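PDB 4Q38: acyltransferase from Actinoplanes teichomyceticus, which transfers a long aliphatic acyl chain from acyl-coenzyme A to an amino sugar of glycopeptide antibiotics of the teicoplanin type. Local coordinates for residues 177-180 with 181-185; 136-139 with 140-143; 310-313 with 314-317. One frame throughout, in Å; residues are numbered along the deposited sequence.

In the fold
Followed from the N terminus, the chain meets contact 2 first, in the last turns of helix 125-143, then contact 1 on helix 177-184, and finally contact 3, where the loop after helix 290-298 runs into helix 313-323. Each joins residues of one continuous stretch, so none closes a long loop, and none nests or crosses another. Contacts 1 and 2 lie in the N-acyltransferase N-terminal part, centres about 14 Å apart, and touch where the carbonyl oxygens of His183 and Leu184 rest on the Val137 side chain. Contact 3, about 31 Å from contact 1 between centres, belongs to the GNAT-like part. Contact 1 faces the bound sugar; contact 3 holds the nucleotide end of coenzyme A.

Contact 1: 177-180 with 181-185; sequences QWWT and TYHLR. With TEC (2-amino-6-O-decanoyl-2-deoxy-beta-D-glucopyranose), chain E.
Residues 177-184 form one helix, followed by Arg185, and its turns are joined by Leu184 N to Thr180 O (2.9 Å) and by the tighter three-residue link from Tyr182 N to Trp179 O (3.0 Å), while Thr181 N reaches Gln177 O and Trp178 O only weakly. The hydroxyl of Thr181 backs up this loosely bonded turn: its OG1 donates to Trp178 O at 2.7 Å. Arg185 then grips Thr181 side-on, NE donating to the carbonyl O at 2.9 Å and NH2 to OG1, so that this hydroxyl both gives and receives a bond.

The indole of Trp179 is the centre of an aromatic cluster. His183 stands edge-to-face on it, with the planes at 90° and CE1 poised 3.4 Å from Trp179 NE1. The opposite indole face carries the sugar of the bound ligand, whose O3 lies 3.2 Å from Trp179 NE1. Trp179 also sends its six-membered ring to Tyr182, a course set by a chi1 of -179° that carries CG away from the backbone nitrogen; CZ3 sits over the centre of the phenol face and the planes meet obliquely at 39°. Arg185 NH2 lies over the other face of that phenol. Trp178 adds an edge, its CZ2 rim meeting sugar O1. Together the two tryptophans form part of the ligand pocket. The imidazole of His183 makes a weak bond from ND1 to Trp179 O, and its NE2 is paired with Gln157.

Thr180 and Leu184 pack on Phe130 of helix 125-143, whereas Trp179, Tyr182 and His183 lean on Leu188 of strand 188-191.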
loop_
_atom_site.group_PDB
_atom_site.type_symbol
_atom_site.label_atom_id
_atom_site.label_comp_id
_atom_site.label_asym_id
_atom_site.label_seq_id
_atom_site.Cartn_x
_atom_site.Cartn_y
_atom_site.Cartn_z
ATOM N N GLN A 177 -0.793 6.281 1.806
ATOM C CA GLN A 177 0.519 6.771 1.379
ATOM C C GLN A 177 1.719 6.058 2.017
ATOM O O GLN A 177 2.788 6.037 1.421
ATOM C CB GLN A 177 0.657 8.294 1.561
ATOM C CG GLN A 177 0.593 8.798 3.000
ATOM C CD GLN A 177 -0.823 8.981 3.511
ATOM O OE1 GLN A 177 -1.789 8.586 2.861
ATOM N NE2 GLN A 177 -0.951 9.591 4.676
ATOM N N TRP A 178 1.551 5.502 3.219
ATOM C CA TRP A 178 2.641 4.736 3.834
ATOM C C TRP A 178 2.969 3.542 2.973
ATOM O O TRP A 178 4.136 3.212 2.779
ATOM C CB TRP A 178 2.318 4.319 5.273
ATOM C CG TRP A 178 1.333 3.186 5.398
ATOM C CD1 TRP A 178 -0.053 3.267 5.563
ATOM C CD2 TRP A 178 1.629 1.743 5.361
ATOM N NE1 TRP A 178 -0.610 2.008 5.636
ATOM C CE2 TRP A 178 0.345 1.053 5.526
ATOM C CE3 TRP A 178 2.796 0.983 5.223
ATOM C CZ2 TRP A 178 0.251 -0.334 5.540
ATOM C CZ3 TRP A 178 2.692 -0.416 5.245
ATOM C CH2 TRP A 178 1.447 -1.056 5.395
ATOM N N TRP A 179 1.929 2.914 2.428
ATOM C CA TRP A 179 2.081 1.711 1.606
ATOM C C TRP A 179 2.637 2.011 0.238
ATOM O O TRP A 179 3.497 1.274 -0.253
ATOM C CB TRP A 179 0.766 0.941 1.531
ATOM C CG TRP A 179 0.825 -0.325 0.721
ATOM C CD1 TRP A 179 0.037 -0.669 -0.376
ATOM C CD2 TRP A 179 1.722 -1.468 0.918
ATOM N NE1 TRP A 179 0.380 -1.903 -0.859
ATOM C CE2 TRP A 179 1.381 -2.440 -0.129
ATOM C CE3 TRP A 179 2.743 -1.771 1.821
ATOM C CZ2 TRP A 179 2.041 -3.661 -0.247
ATOM C CZ3 TRP A 179 3.404 -3.006 1.688
ATOM C CH2 TRP A 179 3.057 -3.925 0.677
ATOM N N THR A 180 2.181 3.097 -0.388
ATOM C CA THR A 180 2.730 3.462 -1.708
ATOM C C THR A 180 4.209 3.878 -1.673
ATOM O O THR A 180 4.831 3.930 -2.724
ATOM C CB THR A 180 1.895 4.530 -2.460
ATOM O OG1 THR A 180 1.668 5.635 -1.598
ATOM C CG2 THR A 180 0.532 3.953 -2.911
ATOM N N THR A 181 4.785 4.130 -0.488
ATOM C CA THR A 181 6.237 4.375 -0.420
ATOM C C THR A 181 7.017 3.144 -0.864
ATOM O O THR A 181 8.153 3.268 -1.303
ATOM C CB THR A 181 6.778 4.788 0.988
ATOM O OG1 THR A 181 6.633 3.710 1.925
ATOM C CG2 THR A 181 6.102 6.046 1.527
ATOM N N TYR A 182 6.414 1.959 -0.724
ATOM C CA TYR A 182 7.055 0.725 -1.188
ATOM C C TYR A 182 7.142 0.714 -2.711
ATOM O O TYR A 182 8.215 0.474 -3.276
ATOM C CB TYR A 182 6.301 -0.516 -0.704
ATOM C CG TYR A 182 6.539 -0.893 0.746
ATOM C CD1 TYR A 182 5.973 -0.149 1.788
ATOM C CD2 TYR A 182 7.298 -2.025 1.081
ATOM C CE1 TYR A 182 6.179 -0.504 3.120
ATOM C CE2 TYR A 182 7.504 -2.388 2.410
ATOM C CZ TYR A 182 6.944 -1.622 3.422
ATOM O OH TYR A 182 7.138 -1.973 4.737
ATOM N N HIS A 183 6.015 0.980 -3.376
ATOM C CA HIS A 183 6.003 1.004 -4.834
ATOM C C HIS A 183 6.945 2.063 -5.335
ATOM O O HIS A 183 7.718 1.823 -6.260
ATOM C CB HIS A 183 4.605 1.297 -5.386
ATOM C CG HIS A 183 3.497 0.501 -4.741
ATOM N ND1 HIS A 183 3.236 0.553 -3.425
ATOM C CD2 HIS A 183 2.552 -0.358 -5.295
ATOM C CE1 HIS A 183 2.186 -0.236 -3.138
ATOM N NE2 HIS A 183 1.754 -0.783 -4.286
ATOM N N LEU A 184 6.879 3.245 -4.724
ATOM C CA LEU A 184 7.652 4.418 -5.176
ATOM C C LEU A 184 9.155 4.350 -4.888
ATOM O O LEU A 184 9.946 5.063 -5.513
ATOM C CB LEU A 184 7.060 5.711 -4.583
ATOM C CG LEU A 184 5.654 6.094 -5.089
ATOM C CD1 LEU A 184 5.101 7.299 -4.333
ATOM C CD2 LEU A 184 5.647 6.342 -6.580
ATOM N N ARG A 185 9.550 3.496 -3.951
ATOM C CA ARG A 185 10.974 3.262 -3.732
ATOM C C ARG A 185 11.514 2.104 -4.554
ATOM O O ARG A 185 12.687 1.763 -4.451
ATOM C CB ARG A 185 11.260 3.035 -2.253
ATOM C CG ARG A 185 11.232 4.311 -1.433
ATOM C CD ARG A 185 11.436 3.991 0.031
ATOM N NE ARG A 185 10.283 3.311 0.637
ATOM C CZ ARG A 185 10.347 2.573 1.741
ATOM N NH1 ARG A 185 11.528 2.342 2.328
ATOM N NH2 ARG A 185 9.243 2.026 2.245
HETATM C CAV TEC E . -3.170 -18.064 2.215
HETATM C CAU TEC E . -2.519 -17.266 1.109
HETATM C CAT TEC E . -1.174 -16.712 1.502
HETATM C CAS TEC E . -1.191 -16.120 2.884
HETATM C CAR TEC E . -0.096 -15.102 3.003
HETATM C CAQ TEC E . -0.737 -13.763 3.035
HETATM C CAP TEC E . 0.236 -12.644 3.175
HETATM C CAO TEC E . -0.495 -11.411 2.764
HETATM C CAN TEC E . 0.050 -10.211 3.431
HETATM C CAM TEC E . -0.494 -8.944 2.824
HETATM O OAW TEC E . -1.191 -8.968 1.839
HETATM O O6 TEC E . -0.236 -7.847 3.556
HETATM C C6 TEC E . 0.328 -6.695 2.961
HETATM C C5 TEC E . -0.637 -5.484 3.006
HETATM O O5 TEC E . -0.020 -4.328 3.489
HETATM C C1 TEC E . -1.204 -3.556 3.832
HETATM O O1 TEC E . -1.149 -2.725 4.833
HETATM C C2 TEC E . -1.650 -2.850 2.582
HETATM N N2 TEC E . -2.828 -2.064 2.908
HETATM C C3 TEC E . -2.069 -3.976 1.759
HETATM O O3 TEC E . -2.129 -3.354 0.593
HETATM C C4 TEC E . -1.086 -5.111 1.648
HETATM O O4 TEC E . -1.716 -6.150 1.188
#

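Contact 2: 136-139 with 140-143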
loop_
_atom_site.group_PDB
_atom_site.type_symbol
_atom_site.label_atom_id
_atom_site.label_comp_id
_atom_site.label_asym_id
_atom_site.label_seq_id
_atom_site.Cartn_x
_atom_site.Cartn_y
_atom_site.Cartn_z
ATOM N N ALA A 136 10.900 9.299 -11.328
ATOM C CA ALA A 136 12.018 8.789 -10.530
ATOM C C ALA A 136 11.998 7.257 -10.373
ATOM O O ALA A 136 13.010 6.586 -10.608
ATOM C CB ALA A 136 12.039 9.457 -9.161
ATOM N N VAL A 137 10.856 6.690 -9.986
ATOM C CA VAL A 137 10.823 5.230 -9.784
ATOM C C VAL A 137 10.955 4.489 -11.114
ATOM O O VAL A 137 11.579 3.434 -11.170
ATOM C CB VAL A 137 9.619 4.740 -8.928
ATOM C CG1 VAL A 137 8.287 4.892 -9.673
ATOM C CG2 VAL A 137 9.840 3.297 -8.475
ATOM N N ARG A 138 10.397 5.048 -12.188
ATOM C CA ARG A 138 10.524 4.427 -13.511
ATOM C C ARG A 138 11.988 4.415 -13.980
ATOM O O ARG A 138 12.425 3.463 -14.641
ATOM C CB ARG A 138 9.619 5.115 -14.553
ATOM C CG ARG A 138 8.122 4.860 -14.384
ATOM C CD ARG A 138 7.759 3.401 -14.613
ATOM N NE ARG A 138 7.986 2.980 -16.000
ATOM C CZ ARG A 138 8.490 1.800 -16.362
ATOM N NH1 ARG A 138 8.859 0.893 -15.448
ATOM N NH2 ARG A 138 8.648 1.525 -17.651
ATOM N N ARG A 139 12.741 5.459 -13.632
ATOM C CA ARG A 139 14.184 5.495 -13.926
ATOM C C ARG A 139 14.912 4.408 -13.143
ATOM O O ARG A 139 15.799 3.744 -13.676
ATOM C CB ARG A 139 14.793 6.864 -13.616
ATOM C CG ARG A 139 14.394 7.960 -14.597
ATOM C CD ARG A 139 15.279 9.194 -14.471
ATOM N NE ARG A 139 15.115 9.906 -13.194
ATOM C CZ ARG A 139 14.164 10.809 -12.937
ATOM N NH1 ARG A 139 13.256 11.123 -13.856
ATOM N NH2 ARG A 139 14.113 11.398 -11.750
ATOM N N PHE A 140 14.525 4.230 -11.881
ATOM C CA PHE A 140 15.078 3.159 -11.052
ATOM C C PHE A 140 14.768 1.780 -11.641
ATOM O O PHE A 140 15.672 0.944 -11.737
ATOM C CB PHE A 140 14.608 3.273 -9.591
ATOM C CG PHE A 140 15.207 2.235 -8.677
ATOM C CD1 PHE A 140 16.554 2.302 -8.302
ATOM C CD2 PHE A 140 14.424 1.194 -8.180
ATOM C CE1 PHE A 140 17.104 1.343 -7.454
ATOM C CE2 PHE A 140 14.966 0.237 -7.331
ATOM C CZ PHE A 140 16.309 0.311 -6.971
ATOM N N HIS A 141 13.507 1.550 -12.040
ATOM C CA HIS A 141 13.121 0.310 -12.744
ATOM C C HIS A 141 14.014 0.031 -13.933
ATOM O O HIS A 141 14.505 -1.099 -14.124
ATOM C CB HIS A 141 11.656 0.349 -13.221
ATOM C CG HIS A 141 10.631 0.313 -12.104
ATOM N ND1 HIS A 141 9.348 0.693 -12.289
ATOM C CD2 HIS A 141 10.742 -0.054 -10.758
ATOM C CE1 HIS A 141 8.664 0.558 -11.132
ATOM N NE2 HIS A 141 9.519 0.108 -10.191
ATOM N N ALA A 142 14.225 1.058 -14.750
ATOM C CA ALA A 142 15.099 0.947 -15.929
ATOM C C ALA A 142 16.542 0.589 -15.560
ATOM O O ALA A 142 17.153 -0.282 -16.187
ATOM C CB ALA A 142 15.056 2.234 -16.747
ATOM N N GLU A 143 17.084 1.262 -14.546
ATOM C CA GLU A 143 18.453 1.003 -14.082
ATOM C C GLU A 143 18.620 -0.436 -13.582
ATOM O O GLU A 143 19.679 -1.046 -13.754
ATOM C CB GLU A 143 18.848 1.999 -12.986
ATOM C CG GLU A 143 19.036 3.429 -13.476
ATOM C CD GLU A 143 19.000 4.458 -12.354
ATOM O OE1 GLU A 143 19.130 5.667 -12.654
ATOM O OE2 GLU A 143 18.835 4.068 -11.176
#
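The guanidinium of Arg138 and the imidazole of His141 meet edge to edge, their side chains crossing at about a right angle with the two planes turned 54° apart. Arg138 NH1 donates to His141 ND1 at 3.2 Å, and the bond lies close to both planes, which is consistent with an imidazole that has no proton on ND1. The arginine reaches this position by folding back at chi2 and chi3, both near -66°. Its NH2 forms a salt bridge with Asp148, and Trp152 adds a cation-pi contact, so the group is held at several points. Val137 approaches the same imidazole differently: its CG2 methyl comes within 3.6 Å of His141 NE2, and its carbonyl O lies over one ring face.

All this happens along the final turns of helix 125-143 in the N-acyltransferase N-terminal domain, where regular four-residue bonds such as His141 N to Val137 O (2.8 Å) run without a break. Val137 and Arg138 also face Leu155 of helix 148-155, and His141 meets the ring of Tyr189, in strand 188-191.

On the more exposed side, Arg139 folds its guanidinium back over Ala136 CA. Glu143 stretches out beyond CG, with CG resting 3.3 Å from Arg139 O. The opposite charges of this pair remain apart, Arg139 NE lying 5.9 Å from Glu143 OE1.

Contact 3: 310-313 with 314-317; sequences QRSS and LERA. With COA (coenzyme A), chain D.
Ser312 OG is gripped from two sides: it accepts the backbone N-H of Glu315 at 3.1 Å and donates its own proton to N3A of the coenzyme A adenine at 3.0 Å. A chi1 of 76°, with OG lying between the backbone nitrogen and the carbonyl carbon, turns the hydroxyl to serve both partners. Glu315 reciprocates through its side chain, OE1 receiving Ser312 N at 2.8 Å on the anti side of the carboxylate, 33° out of its plane. The other oxygen, OE2, makes a salt bridge to Arg311 NH2, also 2.8 Å away. The arginine does not meet the acid in one plane; its guanidinium is turned 82° to the carboxylate and lays a face over OE1.

This reciprocal serine-glutamate pairing is a capping box, with Ser312 as the N-cap of helix 313-323 in the GNAT-like C-terminal domain. The start of the helix also receives the 3'-phosphate of the cofactor: Ser313 OG donates to O9A at 2.6 Å and Ser313 N to O8A at 2.9 Å. Both the N-terminal end of the helix and the nearby charge of Arg316 would be expected to stabilise the anion.

A bend at chi3 lays the Arg316 guanidinium across the cap, one face over Ser312 O and Ser313 N. Its NH1 donates within its own plane to Gln310 O at 3.2 Å and more weakly to Arg311 O, tying the preceding loop down. Gln310 NE2 in turn makes a weak bond to Glu315 O. Over one face of the adenine, Leu314 brings CD2 to 3.6 Å from C5A, while Trp252 touches the same leucine, and Ser266, Leu219 and Asn267 bind the cofactor elsewhere.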
loop_
_atom_site.group_PDB
_atom_site.type_symbol
_atom_site.label_atom_id
_atom_site.label_comp_id
_atom_site.label_asym_id
_atom_site.label_seq_id
_atom_site.Cartn_x
_atom_site.Cartn_y
_atom_site.Cartn_z
ATOM N N GLN A 310 -23.540 -9.518 4.236
ATOM C CA GLN A 310 -23.451 -10.917 4.652
ATOM C C GLN A 310 -23.617 -11.839 3.453
ATOM O O GLN A 310 -24.129 -12.955 3.579
ATOM C CB GLN A 310 -24.510 -11.234 5.718
ATOM C CG GLN A 310 -24.365 -10.448 7.011
ATOM C CD GLN A 310 -23.273 -10.994 7.918
ATOM O OE1 GLN A 310 -23.509 -11.907 8.712
ATOM N NE2 GLN A 310 -22.074 -10.424 7.817
ATOM N N ARG A 311 -23.175 -11.365 2.291
ATOM C CA ARG A 311 -23.322 -12.100 1.035
ATOM C C ARG A 311 -22.397 -13.317 0.902
ATOM O O ARG A 311 -22.817 -14.355 0.384
ATOM C CB ARG A 311 -23.135 -11.160 -0.160
ATOM C CG ARG A 311 -24.198 -10.071 -0.286
ATOM C CD ARG A 311 -23.753 -8.948 -1.215
ATOM N NE ARG A 311 -22.760 -8.069 -0.590
ATOM C CZ ARG A 311 -21.440 -8.163 -0.758
ATOM N NH1 ARG A 311 -20.922 -9.100 -1.544
ATOM N NH2 ARG A 311 -20.631 -7.311 -0.138
ATOM N N SER A 312 -21.148 -13.190 1.353
ATOM C CA SER A 312 -20.161 -14.270 1.203
ATOM C C SER A 312 -19.964 -15.043 2.503
ATOM O O SER A 312 -20.258 -14.532 3.587
ATOM C CB SER A 312 -18.813 -13.709 0.730
ATOM O OG SER A 312 -18.126 -13.071 1.801
ATOM N N SER A 313 -19.435 -16.262 2.398
ATOM C CA SER A 313 -19.169 -17.074 3.586
ATOM C C SER A 313 -18.192 -16.397 4.561
ATOM O O SER A 313 -18.351 -16.510 5.773
ATOM C CB SER A 313 -18.736 -18.507 3.229
ATOM O OG SER A 313 -17.537 -18.545 2.476
ATOM N N LEU A 314 -17.212 -15.668 4.030
ATOM C CA LEU A 314 -16.239 -14.975 4.876
ATOM C C LEU A 314 -16.835 -13.775 5.608
ATOM O O LEU A 314 -16.531 -13.549 6.782
ATOM C CB LEU A 314 -15.007 -14.560 4.061
ATOM C CG LEU A 314 -13.905 -13.741 4.741
ATOM C CD1 LEU A 314 -13.343 -14.468 5.953
ATOM C CD2 LEU A 314 -12.819 -13.451 3.723
ATOM N N GLU A 315 -17.670 -13.004 4.911
ATOM C CA GLU A 315 -18.399 -11.897 5.535
ATOM C C GLU A 315 -19.231 -12.396 6.720
ATOM O O GLU A 315 -19.224 -11.783 7.793
ATOM C CB GLU A 315 -19.305 -11.189 4.519
ATOM C CG GLU A 315 -18.563 -10.343 3.492
ATOM C CD GLU A 315 -19.450 -9.869 2.350
ATOM O OE1 GLU A 315 -20.471 -10.531 2.050
ATOM O OE2 GLU A 315 -19.124 -8.830 1.738
ATOM N N ARG A 316 -19.932 -13.512 6.522
ATOM C CA ARG A 316 -20.742 -14.129 7.590
ATOM C C ARG A 316 -19.843 -14.644 8.711
ATOM O O ARG A 316 -20.169 -14.503 9.882
ATOM C CB ARG A 316 -21.629 -15.249 7.031
ATOM C CG ARG A 316 -22.675 -14.747 6.038
ATOM C CD ARG A 316 -23.697 -15.799 5.625
ATOM N NE ARG A 316 -23.117 -16.914 4.872
ATOM C CZ ARG A 316 -22.920 -16.935 3.554
ATOM N NH1 ARG A 316 -23.238 -15.889 2.798
ATOM N NH2 ARG A 316 -22.401 -18.015 2.982
ATOM N N ALA A 317 -18.696 -15.212 8.334
ATOM C CA ALA A 317 -17.712 -15.719 9.287
ATOM C C ALA A 317 -17.160 -14.639 10.204
ATOM O O ALA A 317 -17.178 -14.797 11.431
ATOM C CB ALA A 317 -16.575 -16.418 8.552
HETATM N N1A COA D . -14.395 -9.714 1.229
HETATM C C2A COA D . -15.566 -10.378 1.165
HETATM N N3A COA D . -15.668 -11.677 0.831
HETATM C C4A COA D . -14.555 -12.395 0.533
HETATM C C5A COA D . -13.237 -11.738 0.578
HETATM C C6A COA D . -13.208 -10.307 0.956
HETATM N N6A COA D . -12.050 -9.607 1.041
HETATM N N7A COA D . -12.335 -12.678 0.242
HETATM C C8A COA D . -13.004 -13.830 0.007
HETATM N N9A COA D . -14.330 -13.654 0.167
HETATM C C1B COA D . -15.383 -14.687 0.014
HETATM C C2B COA D . -15.349 -15.399 -1.326
HETATM O O2B COA D . -16.124 -14.698 -2.292
HETATM C C3B COA D . -15.916 -16.758 -0.969
HETATM O O3B COA D . -17.331 -16.628 -0.815
HETATM P P3B COA D . -18.366 -17.869 -0.931
HETATM O O7A COA D . -18.402 -18.143 -2.403
HETATM O O8A COA D . -19.612 -17.297 -0.310
HETATM O O9A COA D . -17.761 -18.983 -0.110
HETATM C C4B COA D . -15.323 -17.007 0.414
HETATM O O4B COA D . -15.162 -15.709 0.991
HETATM C C5B COA D . -13.991 -17.764 0.405
HETATM O O5B COA D . -12.997 -16.995 -0.294
HETATM P P1A COA D . -11.566 -17.589 -0.707
HETATM O O1A COA D . -11.670 -18.486 -1.910
HETATM O O2A COA D . -10.932 -18.118 0.552
HETATM O O3A COA D . -10.763 -16.241 -1.125
HETATM P P2A COA D . -10.756 -15.559 -2.584
HETATM O O4A COA D . -9.668 -16.184 -3.415
HETATM O O5A COA D . -12.144 -15.490 -3.163
HETATM O O6A COA D . -10.339 -14.057 -2.178
HETATM C CBP COA D . -8.605 -12.362 -1.756
HETATM C CCP COA D . -9.067 -13.805 -1.573
HETATM C CDP COA D . -7.285 -12.257 -1.010
HETATM C CEP COA D . -8.403 -12.102 -3.234
HETATM C CAP COA D . -9.650 -11.381 -1.171
HETATM O OAP COA D . -9.930 -11.724 0.188
HETATM C C9P COA D . -9.293 -9.906 -1.208
HETATM O O9P COA D . -9.366 -9.282 -2.252
HETATM N N8P COA D . -8.939 -9.329 -0.055
HETATM C C7P COA D . -8.417 -7.975 0.017
HETATM C C6P COA D . -6.891 -7.971 -0.052
HETATM C C5P COA D . -6.291 -8.659 1.164
HETATM O O5P COA D . -7.004 -9.018 2.095
HETATM N N4P COA D . -4.971 -8.858 1.134
HETATM C C3P COA D . -4.217 -9.283 2.310
HETATM C C2P COA D . -3.965 -8.157 3.300
HETATM S S1P COA D . -3.024 -8.772 4.737
#